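Local coordinates for pyocin-S2 immunity protein (Pseudomonas aeruginosa, PDB 4QKO) that binds the HNH nuclease domain of the bacteriocin pyocin S2, and so probably protects the producing bacterium from its own toxin, at residues K26-T30 with E31-I35; H34-A37 with V38-F41; V68-E71 with V72-R76. All coordinates share one frame; numbering follows the deposited sequence.

Interaction 1. Residues K26-T30 with E31-I35; sequences KKFPT and EESHI
Thr30 is the N-cap of helix 31-45, at the point where the loop from helix 10-21 turns into the helix, and its side chain caps Ser33. Thr30 OG1 accepts from Ser33 N at 2.9 Å (N-H...O angle 146°). It reaches that amide because chi1 of 62° sets OG1 between the backbone N and the carbonyl carbon of Thr30. The carbonyl of the same residue is gripped twice: His34 N donates to Thr30 O at 3.0 Å, and the hydroxyl Ser33 OG donates to Thr30 O at 2.5 Å on a lone pair in the carbonyl plane. Ser33 OG also lies 3.3 Å from Phe28 CB, so the loop folds back over the first turn. Further along, the edge of His34 is turned toward the face of Phe28 in an offset edge-to-face pair, planes at 86° and centroids 5.7 Å apart. Phe28 rests in addition on Asp19 and Ile20 of helix 10-21. His34 NE2 bonds to Ile20 O and ND1 to Tyr85 OH of the Pyocin-S2 chain, while the carboxylate of Glu31 forms salt bridges with Lys97 and Arg53 of that chain. With both imidazole nitrogens engaged, the His34 ring has its rotation fixed between loop, helix 10-21 and toxin.

Interaction 2. Residues H34-A37 with V38-F41; sequences HIQA and VLEF
Gln36 and Glu40, one turn apart, are joined twice: by the backbone bond from Glu40 N to Gln36 O (2.8 Å) and by a water that donates to Gln36 OE1 at 2.7 Å and to Glu40 OE2 at 2.8 Å. This is regular alpha-helix in the middle of helix 31-45, and the i to i+4 pattern runs through all four pairs. Val38 N donates to His34 O nearly straight, with an N-H...O angle of 170°, and Leu39 N and Phe41 N reach Ile35 O and Ala37 O in the same way. The Gln36 chain is bent at chi2 (-55°), whereas that of Glu40 runs extended beyond CG, and the water spans the gap between amide and carboxylate. The amide nitrogen turns to an apolar neighbour, Gln36 NE2 lying 3.5 Å from Leu39 CD1. Ile35 and Leu39 point the same way, side by side, with Ile35 CG2 4.0 Å from Leu39 CD1; there the helix meets the Pyocin-S2 chain, Tyr85 of that chain packing on Ile35 and Ile96 of that chain on Leu39. Ala37 and Phe41 pack against Ile20 of helix 10-21, and Val38 touches both Ile20 and Tyr85 of the Pyocin-S2 chain; Phe41 also meets Leu53 and Leu54. Val38 CG2, anti to the carbonyl carbon of its own residue, comes obliquely to the imidazole of the preceding turn, 3.9 Å from His34 CE1.

Interaction 3. Residues V68-E71 with V72-R76; sequences VVKE and VKEWR
Glu74 follows the preceding turn back toward Lys70. Its CB lies 3.4 Å from Lys70 O, and CG comes to 3.3 Å from the same oxygen, which also accepts the backbone bond from Glu74 N at 2.9 Å. The CG position follows from chi1 of -72°, which sets it anti to the carbonyl carbon and beside the backbone N of Glu74. From there the chain runs extended, and CD crosses the aliphatic part of Lys70 obliquely. At the tip, OE1 has Lys70 CE as its nearest neighbour across the contact, a loose approach, whereas OE2 is modelled too near the lysine chain for its place to be certain; its separation from Lys70 NZ, 4.0 Å as modelled, is beyond a salt bridge, so any attraction between the opposite charges is at most loose. All of this lies on an exposed flank of helix 65-78, an alpha-helix of this all-helical immunity protein, whose i to i+4 bonds include Lys73 N to Val69 O at 2.7 Å and Trp75 N to Glu71 O at 3.0 Å. Another flank is buried: Val72 CG2 packs on Val68 CG1 at 4.4 Å, while Val68 meets Phe41 of helix 31-45 and Val17 of helix 10-21, and Val72 meets Thr45 and Leu53. Glu71 OE1 forms a salt bridge with Arg61, and Lys73 NZ one with Glu10 of helix 10-21. Trp75 CB sits 3.2 Å from Glu71 O, and the indole beyond it meets the ring of His47, planes at about 55°.

Overall arrangement
Interactions 1 and 2 follow each other along helix 31-45, sharing His34 and Ile35, with centres about 9 Å apart. They also touch through a side chain of the loop, Phe28 CE1 lying 3.3 Å from Ala37 CB. Both reach the Pyocin-S2 chain, where Tyr85 of that chain bonds to the shared His34. Interaction 3, on helix 65-78, lies on the opposite side of the chain's centre and touches no part of the toxin. Its centre is about 18 Å from that of interaction 2, yet Phe41 CZ packs 3.6 Å from Val68 CG1, tying the two helices through the core. Interactions 1 and 3 stay apart, about 12 Å between nearest atoms.

Interaction 1. Residues K26-T30 with E31-I35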
loop_
_atom_site.group_PDB
_atom_site.type_symbol
_atom_site.label_atom_id
_atom_site.label_comp_id
_atom_site.label_asym_id
_atom_site.label_seq_id
_atom_site.Cartn_x
_atom_site.Cartn_y
_atom_site.Cartn_z
ATOM N N LYS A 26 -17.376 1.738 -4.951
ATOM C CA LYS A 26 -18.426 2.700 -5.173
ATOM C C LYS A 26 -18.033 4.064 -4.599
ATOM O O LYS A 26 -18.364 5.103 -5.188
ATOM C CB LYS A 26 -19.739 2.211 -4.599
ATOM C CG LYS A 26 -20.826 3.257 -4.751
ATOM C CD LYS A 26 -22.125 2.614 -5.146
ATOM C CE LYS A 26 -22.846 2.105 -3.929
ATOM N NZ LYS A 26 -23.957 3.037 -3.639
ATOM N N LYS A 27 -17.291 4.066 -3.467
ATOM C CA LYS A 27 -16.836 5.304 -2.848
ATOM C C LYS A 27 -15.504 5.802 -3.401
ATOM O O LYS A 27 -15.314 6.999 -3.547
ATOM C CB LYS A 27 -16.665 5.132 -1.322
ATOM C CG LYS A 27 -17.909 4.679 -0.553
ATOM C CD LYS A 27 -19.023 5.726 -0.532
ATOM C CE LYS A 27 -19.630 5.959 0.876
ATOM N NZ LYS A 27 -20.223 4.749 1.557
ATOM N N PHE A 28 -14.599 4.863 -3.667
ATOM C CA PHE A 28 -13.250 5.099 -4.178
ATOM C C PHE A 28 -13.000 4.298 -5.457
ATOM O O PHE A 28 -12.276 3.266 -5.444
ATOM C CB PHE A 28 -12.266 4.696 -3.094
ATOM C CG PHE A 28 -12.615 5.283 -1.781
ATOM C CD1 PHE A 28 -12.651 6.657 -1.645
ATOM C CD2 PHE A 28 -12.964 4.477 -0.717
ATOM C CE1 PHE A 28 -12.995 7.224 -0.444
ATOM C CE2 PHE A 28 -13.274 5.022 0.489
ATOM C CZ PHE A 28 -13.329 6.402 0.617
ATOM N N PRO A 29 -13.591 4.769 -6.589
ATOM C CA PRO A 29 -13.486 3.998 -7.802
ATOM C C PRO A 29 -12.032 3.921 -8.300
ATOM O O PRO A 29 -11.668 2.925 -8.911
ATOM C CB PRO A 29 -14.329 4.769 -8.815
ATOM C CG PRO A 29 -14.872 5.938 -8.156
ATOM C CD PRO A 29 -14.388 5.986 -6.738
ATOM N N THR A 30 -11.245 4.979 -8.067
ATOM C CA THR A 30 -9.836 5.034 -8.478
ATOM C C THR A 30 -8.846 4.933 -7.301
ATOM O O THR A 30 -9.167 5.350 -6.154
ATOM C CB THR A 30 -9.541 6.373 -9.135
ATOM O OG1 THR A 30 -9.758 7.419 -8.216
ATOM C CG2 THR A 30 -10.424 6.600 -10.411
ATOM N N GLU A 31 -7.639 4.447 -7.611
ATOM C CA GLU A 31 -6.569 4.347 -6.643
ATOM C C GLU A 31 -6.260 5.727 -6.066
ATOM O O GLU A 31 -6.019 5.878 -4.842
ATOM C CB GLU A 31 -5.298 3.685 -7.237
ATOM C CG GLU A 31 -4.229 3.423 -6.199
ATOM C CD GLU A 31 -3.010 2.669 -6.719
ATOM O OE1 GLU A 31 -2.947 2.337 -7.922
ATOM O OE2 GLU A 31 -2.073 2.428 -5.934
ATOM N N GLU A 32 -6.330 6.729 -6.928
ATOM C CA GLU A 32 -6.095 8.135 -6.523
ATOM C C GLU A 32 -7.143 8.640 -5.536
ATOM O O GLU A 32 -6.808 9.400 -4.612
ATOM C CB GLU A 32 -6.040 9.051 -7.758
ATOM C CG GLU A 32 -4.863 8.762 -8.713
ATOM C CD GLU A 32 -4.998 7.504 -9.645
ATOM O OE1 GLU A 32 -6.081 6.853 -9.787
ATOM O OE2 GLU A 32 -3.969 7.134 -10.252
ATOM N N SER A 33 -8.408 8.209 -5.716
ATOM C CA SER A 33 -9.469 8.558 -4.788
ATOM C C SER A 33 -9.258 7.884 -3.429
ATOM O O SER A 33 -9.550 8.476 -2.364
ATOM C CB SER A 33 -10.875 8.183 -5.273
ATOM O OG SER A 33 -11.089 6.781 -5.338
ATOM N N HIS A 34 -8.785 6.636 -3.448
ATOM C CA HIS A 34 -8.510 5.949 -2.189
ATOM C C HIS A 34 -7.363 6.613 -1.431
ATOM O O HIS A 34 -7.402 6.723 -0.195
ATOM C CB HIS A 34 -8.149 4.475 -2.464
ATOM C CG HIS A 34 -8.199 3.615 -1.268
ATOM N ND1 HIS A 34 -7.082 3.389 -0.490
ATOM C CD2 HIS A 34 -9.208 2.913 -0.704
ATOM C CE1 HIS A 34 -7.408 2.585 0.503
ATOM N NE2 HIS A 34 -8.694 2.269 0.397
ATOM N N ILE A 35 -6.325 7.000 -2.141
ATOM C CA ILE A 35 -5.193 7.636 -1.496
ATOM C C ILE A 35 -5.641 8.896 -0.791
ATOM O O ILE A 35 -5.223 9.173 0.360
ATOM C CB ILE A 35 -4.027 7.926 -2.473
ATOM C CG1 ILE A 35 -3.329 6.632 -2.899
ATOM C CG2 ILE A 35 -2.994 8.848 -1.814
ATOM C CD1 ILE A 35 -2.414 6.716 -4.110
#

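Interaction 2. Residues H34-A37 with V38-F41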
loop_
_atom_site.group_PDB
_atom_site.type_symbol
_atom_site.label_atom_id
_atom_site.label_comp_id
_atom_site.label_asym_id
_atom_site.label_seq_id
_atom_site.Cartn_x
_atom_site.Cartn_y
_atom_site.Cartn_z
ATOM N N HIS A 34 -8.785 6.636 -3.448
ATOM C CA HIS A 34 -8.510 5.949 -2.189
ATOM C C HIS A 34 -7.363 6.613 -1.431
ATOM O O HIS A 34 -7.402 6.723 -0.195
ATOM C CB HIS A 34 -8.149 4.475 -2.464
ATOM C CG HIS A 34 -8.199 3.615 -1.268
ATOM N ND1 HIS A 34 -7.082 3.389 -0.490
ATOM C CD2 HIS A 34 -9.208 2.913 -0.704
ATOM C CE1 HIS A 34 -7.408 2.585 0.503
ATOM N NE2 HIS A 34 -8.694 2.269 0.397
ATOM N N ILE A 35 -6.325 7.000 -2.141
ATOM C CA ILE A 35 -5.193 7.636 -1.496
ATOM C C ILE A 35 -5.641 8.896 -0.791
ATOM O O ILE A 35 -5.223 9.173 0.360
ATOM C CB ILE A 35 -4.027 7.926 -2.473
ATOM C CG1 ILE A 35 -3.329 6.632 -2.899
ATOM C CG2 ILE A 35 -2.994 8.848 -1.814
ATOM C CD1 ILE A 35 -2.414 6.716 -4.110
ATOM N N GLN A 36 -6.504 9.663 -1.464
ATOM C CA GLN A 36 -7.062 10.869 -0.861
ATOM C C GLN A 36 -7.844 10.627 0.392
ATOM O O GLN A 36 -7.703 11.363 1.370
ATOM C CB GLN A 36 -7.936 11.628 -1.872
ATOM C CG GLN A 36 -7.052 12.385 -2.820
ATOM C CD GLN A 36 -6.101 13.304 -2.043
ATOM O OE1 GLN A 36 -6.560 14.129 -1.216
ATOM N NE2 GLN A 36 -4.758 13.137 -2.267
ATOM N N ALA A 37 -8.626 9.566 0.401
ATOM C CA ALA A 37 -9.392 9.221 1.595
ATOM C C ALA A 37 -8.458 8.796 2.761
ATOM O O ALA A 37 -8.685 9.167 3.887
ATOM C CB ALA A 37 -10.314 8.106 1.260
ATOM N N VAL A 38 -7.411 8.019 2.486
ATOM C CA VAL A 38 -6.408 7.695 3.488
ATOM C C VAL A 38 -5.760 8.987 4.073
ATOM O O VAL A 38 -5.645 9.111 5.286
ATOM C CB VAL A 38 -5.369 6.748 2.970
ATOM C CG1 VAL A 38 -4.235 6.578 3.996
ATOM C CG2 VAL A 38 -5.987 5.387 2.755
ATOM N N LEU A 39 -5.399 9.931 3.221
ATOM C CA LEU A 39 -4.825 11.246 3.663
ATOM C C LEU A 39 -5.831 12.014 4.440
ATOM O O LEU A 39 -5.509 12.537 5.503
ATOM C CB LEU A 39 -4.308 12.039 2.471
ATOM C CG LEU A 39 -3.056 11.433 1.769
ATOM C CD1 LEU A 39 -2.719 12.160 0.462
ATOM C CD2 LEU A 39 -1.801 11.409 2.660
ATOM N N GLU A 40 -7.092 11.985 4.018
ATOM C CA GLU A 40 -8.179 12.565 4.807
ATOM C C GLU A 40 -8.342 11.903 6.207
ATOM O O GLU A 40 -8.525 12.619 7.186
ATOM C CB GLU A 40 -9.514 12.543 4.054
ATOM C CG GLU A 40 -9.585 13.602 2.972
ATOM C CD GLU A 40 -10.865 13.620 2.085
ATOM O OE1 GLU A 40 -12.002 13.603 2.633
ATOM O OE2 GLU A 40 -10.724 13.765 0.835
ATOM N N PHE A 41 -8.301 10.563 6.269
ATOM C CA PHE A 41 -8.335 9.827 7.525
ATOM C C PHE A 41 -7.238 10.314 8.457
ATOM O O PHE A 41 -7.509 10.567 9.637
ATOM C CB PHE A 41 -8.206 8.326 7.243
ATOM C CG PHE A 41 -8.031 7.465 8.427
ATOM C CD1 PHE A 41 -9.128 7.015 9.163
ATOM C CD2 PHE A 41 -6.771 7.052 8.822
ATOM C CE1 PHE A 41 -8.953 6.175 10.265
ATOM C CE2 PHE A 41 -6.602 6.204 9.930
ATOM C CZ PHE A 41 -7.677 5.768 10.664
HETATM O O HOH W 1 -8.613 15.384 -0.105
#

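Interaction 3. Residues V68-E71 with V72-R76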
loop_
_atom_site.group_PDB
_atom_site.type_symbol
_atom_site.label_atom_id
_atom_site.label_comp_id
_atom_site.label_asym_id
_atom_site.label_seq_id
_atom_site.Cartn_x
_atom_site.Cartn_y
_atom_site.Cartn_z
ATOM N N VAL A 68 -10.228 0.069 14.657
ATOM C CA VAL A 68 -9.626 1.345 14.303
ATOM C C VAL A 68 -10.370 2.467 14.997
ATOM O O VAL A 68 -9.769 3.389 15.611
ATOM C CB VAL A 68 -9.636 1.602 12.784
ATOM C CG1 VAL A 68 -9.280 3.063 12.499
ATOM C CG2 VAL A 68 -8.732 0.628 12.086
ATOM N N VAL A 69 -11.678 2.418 14.911
ATOM C CA VAL A 69 -12.501 3.499 15.484
ATOM C C VAL A 69 -12.330 3.603 16.973
ATOM O O VAL A 69 -12.253 4.689 17.503
ATOM C CB VAL A 69 -13.980 3.309 15.169
ATOM C CG1 VAL A 69 -14.796 4.375 15.855
ATOM C CG2 VAL A 69 -14.172 3.484 13.644
ATOM N N LYS A 70 -12.410 2.470 17.656
ATOM C CA LYS A 70 -12.232 2.414 19.083
ATOM C C LYS A 70 -10.872 2.970 19.472
ATOM O O LYS A 70 -10.808 3.722 20.460
ATOM C CB LYS A 70 -12.370 1.006 19.586
ATOM C CG LYS A 70 -12.325 0.899 21.105
ATOM C CD LYS A 70 -12.085 -0.561 21.493
ATOM C CE LYS A 70 -12.001 -0.721 22.988
ATOM N NZ LYS A 70 -12.408 -2.090 23.350
ATOM N N GLU A 71 -9.801 2.613 18.729
ATOM C CA GLU A 71 -8.489 3.103 19.077
ATOM C C GLU A 71 -8.454 4.643 18.975
ATOM O O GLU A 71 -7.927 5.367 19.815
ATOM C CB GLU A 71 -7.376 2.498 18.243
ATOM C CG GLU A 71 -6.017 3.032 18.690
ATOM C CD GLU A 71 -4.809 2.244 18.245
ATOM O OE1 GLU A 71 -4.886 1.191 17.556
ATOM O OE2 GLU A 71 -3.719 2.683 18.695
ATOM N N VAL A 72 -9.017 5.147 17.889
ATOM C CA VAL A 72 -9.070 6.549 17.651
ATOM C C VAL A 72 -9.912 7.221 18.739
ATOM O O VAL A 72 -9.463 8.223 19.342
ATOM C CB VAL A 72 -9.677 6.895 16.290
ATOM C CG1 VAL A 72 -9.979 8.355 16.182
ATOM C CG2 VAL A 72 -8.751 6.476 15.179
ATOM N N LYS A 73 -11.115 6.714 18.969
ATOM C CA LYS A 73 -11.992 7.332 19.965
ATOM C C LYS A 73 -11.315 7.446 21.371
ATOM O O LYS A 73 -11.398 8.521 22.058
ATOM C CB LYS A 73 -13.240 6.487 20.090
ATOM C CG LYS A 73 -14.272 6.910 21.100
ATOM C CD LYS A 73 -15.516 6.045 21.053
ATOM C CE LYS A 73 -16.582 6.708 21.894
ATOM N NZ LYS A 73 -17.692 5.737 21.970
ATOM N N GLU A 74 -10.676 6.349 21.768
ATOM C CA GLU A 74 -10.132 6.249 23.121
ATOM C C GLU A 74 -8.917 7.088 23.231
ATOM O O GLU A 74 -8.724 7.736 24.252
ATOM C CB GLU A 74 -9.870 4.815 23.487
ATOM C CG GLU A 74 -11.125 3.991 23.750
ATOM C CD GLU A 74 -10.828 2.562 24.244
ATOM O OE1 GLU A 74 -9.630 2.226 24.555
ATOM O OE2 GLU A 74 -11.803 1.777 24.377
ATOM N N TRP A 75 -8.101 7.134 22.184
ATOM C CA TRP A 75 -6.928 8.018 22.168
ATOM C C TRP A 75 -7.308 9.521 22.249
ATOM O O TRP A 75 -6.783 10.266 23.107
ATOM C CB TRP A 75 -6.054 7.758 20.961
ATOM C CG TRP A 75 -4.872 8.715 20.858
ATOM C CD1 TRP A 75 -3.715 8.586 21.481
ATOM C CD2 TRP A 75 -4.796 9.953 20.141
ATOM N NE1 TRP A 75 -2.902 9.623 21.209
ATOM C CE2 TRP A 75 -3.532 10.486 20.382
ATOM C CE3 TRP A 75 -5.648 10.627 19.273
ATOM C CZ2 TRP A 75 -3.080 11.682 19.809
ATOM C CZ3 TRP A 75 -5.234 11.823 18.720
ATOM C CH2 TRP A 75 -3.928 12.335 18.983
ATOM N N ARG A 76 -8.285 9.969 21.477
ATOM C CA ARG A 76 -8.660 11.394 21.480
ATOM C C ARG A 76 -9.278 11.735 22.820
ATOM O O ARG A 76 -9.057 12.827 23.305
ATOM C CB ARG A 76 -9.647 11.767 20.350
ATOM C CG ARG A 76 -9.115 11.600 18.933
ATOM C CD ARG A 76 -10.156 11.923 17.853
ATOM N NE ARG A 76 -10.605 13.319 17.891
ATOM C CZ ARG A 76 -9.936 14.381 17.452
ATOM N NH1 ARG A 76 -8.793 14.285 16.809
ATOM N NH2 ARG A 76 -10.490 15.573 17.637
#